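Local coordinates for glucosamine-6-phosphate deaminase (Thermotoga maritima, PDB 1J5X), which belongs to the SIS-domain proteins and is built round two parallel beta sheets with helices about them, at residues Lys29-Asn33 / Phe34-Leu38; Asn181-Glu184 / Arg185-Glu188. All coordinates share one frame; numbering follows the deposited sequence.

How the contacts relate
Both contacts are local, each within one continuous stretch, and both lie near the surface, about 20 Å from the centre of the chain. Contact 1 runs from helix 27-35 into a type I turn, and contact 2 is at the start of helix 184-205. Each presses on helix 162-179, and they touch each other: Phe31 of contact 1 packs on Phe186 and Ser187 of contact 2, with Phe31 CE2 3.5 Å from Ser187 OG. Each has a buried and an exposed side. Contact 1 is mostly apolar, with three phenylalanines, a valine and a leucine, plus asparagine side-chain bonds. Contact 2 buries chiefly Thr183 and Phe186, and relies more on water and a salt bridge.

Contact 1. Residues Lys29-Asn33 / Phe34-Leu38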
# COMPACT_ATOMS: atom_id res chain seq x y z
N LYS A 29 -4.13 -8.00 17.46
CA LYS A 29 -3.09 -8.00 18.48
C LYS A 29 -2.07 -6.89 18.25
O LYS A 29 -1.66 -6.20 19.19
CB LYS A 29 -2.37 -9.36 18.45
CG LYS A 29 -1.21 -9.50 19.40
CD LYS A 29 -0.72 -10.97 19.30
CE LYS A 29 0.39 -11.31 20.29
NZ LYS A 29 0.96 -12.63 19.91
N PHE A 30 -1.66 -6.73 17.00
CA PHE A 30 -0.69 -5.72 16.66
C PHE A 30 -1.34 -4.36 16.95
O PHE A 30 -0.71 -3.47 17.52
CB PHE A 30 -0.35 -5.82 15.16
CG PHE A 30 0.33 -4.60 14.62
CD1 PHE A 30 1.67 -4.36 14.88
CD2 PHE A 30 -0.40 -3.65 13.85
CE1 PHE A 30 2.32 -3.20 14.39
CE2 PHE A 30 0.22 -2.48 13.36
CZ PHE A 30 1.58 -2.25 13.63
N PHE A 31 -2.59 -4.20 16.52
CA PHE A 31 -3.28 -2.92 16.73
C PHE A 31 -3.31 -2.56 18.22
O PHE A 31 -2.96 -1.42 18.62
CB PHE A 31 -4.72 -3.05 16.19
CG PHE A 31 -5.54 -1.80 16.39
CD1 PHE A 31 -5.20 -0.60 15.75
CD2 PHE A 31 -6.66 -1.83 17.25
CE1 PHE A 31 -5.96 0.57 15.95
CE2 PHE A 31 -7.44 -0.67 17.47
CZ PHE A 31 -7.09 0.53 16.83
N GLU A 32 -3.70 -3.54 19.04
CA GLU A 32 -3.87 -3.28 20.47
C GLU A 32 -2.60 -3.15 21.23
O GLU A 32 -2.50 -2.38 22.17
CB GLU A 32 -4.76 -4.36 21.10
CG GLU A 32 -6.15 -4.44 20.45
CD GLU A 32 -7.04 -5.52 21.06
OE1 GLU A 32 -6.49 -6.45 21.71
OE2 GLU A 32 -8.28 -5.46 20.89
N ASN A 33 -1.58 -3.91 20.83
CA ASN A 33 -0.35 -3.80 21.58
C ASN A 33 0.60 -2.70 21.15
O ASN A 33 1.34 -2.17 21.98
CB ASN A 33 0.33 -5.16 21.58
CG ASN A 33 -0.41 -6.13 22.44
OD1 ASN A 33 -0.06 -6.15 23.72
ND2 ASN A 33 -1.33 -6.83 21.99
N PHE A 34 0.59 -2.35 19.88
CA PHE A 34 1.50 -1.33 19.40
C PHE A 34 0.76 -0.02 18.98
O PHE A 34 1.13 1.06 19.40
CB PHE A 34 2.28 -1.84 18.17
CG PHE A 34 3.21 -0.82 17.57
CD1 PHE A 34 4.45 -0.56 18.16
CD2 PHE A 34 2.88 -0.17 16.39
CE1 PHE A 34 5.36 0.35 17.58
CE2 PHE A 34 3.75 0.72 15.79
CZ PHE A 34 5.00 0.99 16.37
N VAL A 35 -0.25 -0.15 18.13
CA VAL A 35 -0.91 1.08 17.63
C VAL A 35 -1.57 1.91 18.75
O VAL A 35 -1.29 3.11 18.91
CB VAL A 35 -1.91 0.73 16.50
CG1 VAL A 35 -2.52 2.05 15.94
CG2 VAL A 35 -1.16 0.09 15.31
N LEU A 36 -2.45 1.28 19.51
CA LEU A 36 -3.12 1.95 20.60
C LEU A 36 -2.20 2.53 21.64
O LEU A 36 -2.65 3.29 22.46
CB LEU A 36 -4.04 0.99 21.32
CG LEU A 36 -5.22 0.58 20.48
CD1 LEU A 36 -6.10 -0.30 21.36
CD2 LEU A 36 -5.98 1.86 20.00
N ASN A 37 -0.91 2.18 21.64
CA ASN A 37 -0.02 2.74 22.66
C ASN A 37 0.90 3.81 22.11
O ASN A 37 1.69 4.44 22.83
CB ASN A 37 0.79 1.61 23.35
CG ASN A 37 -0.09 0.69 24.22
OD1 ASN A 37 -0.86 1.31 25.13
ND2 ASN A 37 -0.10 -0.55 24.07
N LEU A 38 0.78 4.03 20.80
CA LEU A 38 1.60 4.99 20.08
C LEU A 38 1.55 6.43 20.63
O LEU A 38 2.56 7.13 20.60
CB LEU A 38 1.19 4.94 18.60
CG LEU A 38 2.06 4.95 17.34
CD1 LEU A 38 3.25 4.02 17.42
CD2 LEU A 38 1.17 4.55 16.17
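Helix 27-35, with a wider pi-type turn at 31-33, runs here into a type I turn from Val35 to Leu38, and Phe30 and Phe31 meet Phe34, Val35 and Leu36. Phe30 and Phe34 stand one turn apart and point the same way. Their planes are 26° apart, but they are slid past each other and barely overlap, and Phe30 CE1 meets Phe34 CD2 at 3.7 Å. Both have CG anti to the backbone N (chi1 164° and 177°), which lays them side by side. Val35 fits between Phe30 and Phe31. Its CG2 lies 3.5 Å from Phe30 CE2, while its CB and CG1 meet CD1 and CE1 of Phe31. On Phe31, Leu36 CG sits over one face, offset toward the rim, in a CH-pi contact 4.2 Å from the ring centroid. Helix 162-179 packs on Phe30 and Val35, and helix 184-205 packs on Phe31. The wider turn appears in the backbone bonds. Leu36 N reaches five residues back to Phe31 O at 2.9 Å, while Phe34 N keeps the usual four-residue step to Phe30 O. Two asparagines add side-chain bonds on the exposed side. Lys29 O accepts hydrogen bonds from both N and ND2 of Asn33, from opposite faces of its plane. Asn37 ND2 donates to Asn33 O at 3.0 Å, straight at the hydrogen but from above the carbonyl plane.

Contact 2. Residues Asn181-Glu184 / Arg185-Glu188; sequences NSTE and RFSE
Thr183 and Phe186 form the buried, close-packed part of this contact. Thr183 CB lies 3.9 Å from Phe186 CD2, and CG2 of the threonine meets the same ring carbon. Thr183 O comes to the ring edge, near its plane, 3.6 Å from Phe186 CD2. The same oxygen accepts from Phe186 N at 3.0 Å, with the donor well above the carbonyl plane. A water beside the Phe31 ring also donates to Thr183 O and bonds Ser187 OG at 2.6 Å. Phe186 CG is anti to its own carbonyl carbon (chi1 -76°), which turns the ring back toward Thr183. Thr183 OG1 bonds to Lys177 of helix 162-179, and Phe173 and Leu169 of that helix also touch this pair. The stretch is the entry into helix 184-205. Just ahead of the helix, Ser182 OG accepts from Glu184 N at 3.2 Å and makes an ST turn. The exposed side is looser. Another water donates to Ser182 O and accepts from Arg185 N in the first turn of the helix. The backbone bond from Ser187 N to Glu184 O is weak. Further out, Arg185 bends at chi2 and chi3 and stands out from the helix, where Glu188 reaches it. Its NH1 meets OE2 of Glu188 at 2.9 Å in a salt bridge, on the syn side of the carboxylate and nearly in the guanidinium plane.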
# COMPACT_ATOMS: atom_id res chain seq x y z
N ASN A 181 -8.32 14.11 15.93
CA ASN A 181 -9.48 13.42 15.35
C ASN A 181 -9.78 12.13 16.06
O ASN A 181 -8.88 11.51 16.65
CB ASN A 181 -9.29 13.09 13.86
CG ASN A 181 -9.03 14.32 13.04
OD1 ASN A 181 -9.57 15.40 13.34
ND2 ASN A 181 -8.23 14.17 12.01
N SER A 182 -11.04 11.70 16.00
CA SER A 182 -11.43 10.46 16.66
C SER A 182 -10.82 9.27 15.94
O SER A 182 -10.84 9.20 14.71
CB SER A 182 -12.95 10.25 16.63
OG SER A 182 -13.24 8.97 17.18
N THR A 183 -10.29 8.30 16.68
CA THR A 183 -9.72 7.15 16.01
C THR A 183 -10.58 5.94 16.24
O THR A 183 -10.20 4.79 15.93
CB THR A 183 -8.28 6.90 16.54
OG1 THR A 183 -8.28 6.93 17.98
CG2 THR A 183 -7.34 7.95 16.01
N GLU A 184 -11.79 6.14 16.78
CA GLU A 184 -12.58 4.95 17.05
C GLU A 184 -12.88 4.05 15.84
O GLU A 184 -12.97 2.84 16.03
CB GLU A 184 -13.90 5.27 17.80
CG GLU A 184 -14.92 5.97 16.99
CD GLU A 184 -16.20 6.27 17.82
OE1 GLU A 184 -16.11 6.20 19.07
OE2 GLU A 184 -17.24 6.57 17.21
N ARG A 185 -13.02 4.59 14.62
CA ARG A 185 -13.29 3.72 13.51
C ARG A 185 -12.16 2.74 13.14
O ARG A 185 -12.41 1.73 12.49
CB ARG A 185 -13.68 4.50 12.26
CG ARG A 185 -15.19 4.88 12.31
CD ARG A 185 -16.01 3.87 11.45
NE ARG A 185 -16.34 4.49 10.20
CZ ARG A 185 -16.81 3.93 9.09
NH1 ARG A 185 -17.05 2.63 8.94
NH2 ARG A 185 -17.09 4.75 8.12
N PHE A 186 -10.95 3.02 13.57
CA PHE A 186 -9.85 2.08 13.24
C PHE A 186 -10.08 0.76 14.02
O PHE A 186 -9.81 -0.31 13.50
CB PHE A 186 -8.50 2.71 13.61
CG PHE A 186 -8.04 3.77 12.65
CD1 PHE A 186 -7.60 3.46 11.34
CD2 PHE A 186 -8.00 5.12 13.06
CE1 PHE A 186 -7.12 4.45 10.46
CE2 PHE A 186 -7.53 6.11 12.21
CZ PHE A 186 -7.09 5.81 10.91
N SER A 187 -10.62 0.83 15.25
CA SER A 187 -10.92 -0.44 16.00
C SER A 187 -11.95 -1.23 15.24
O SER A 187 -11.87 -2.45 15.15
CB SER A 187 -11.52 -0.17 17.40
OG SER A 187 -10.60 0.58 18.13
N GLU A 188 -12.95 -0.52 14.72
CA GLU A 188 -13.98 -1.21 13.98
C GLU A 188 -13.38 -1.86 12.72
O GLU A 188 -13.69 -3.01 12.42
CB GLU A 188 -15.08 -0.21 13.60
CG GLU A 188 -16.12 -0.78 12.60
CD GLU A 188 -16.80 0.36 11.79
OE1 GLU A 188 -17.23 1.39 12.39
OE2 GLU A 188 -16.89 0.22 10.55
O HOH W 1 -12.75 7.36 13.84
O HOH W 2 -9.42 2.85 17.77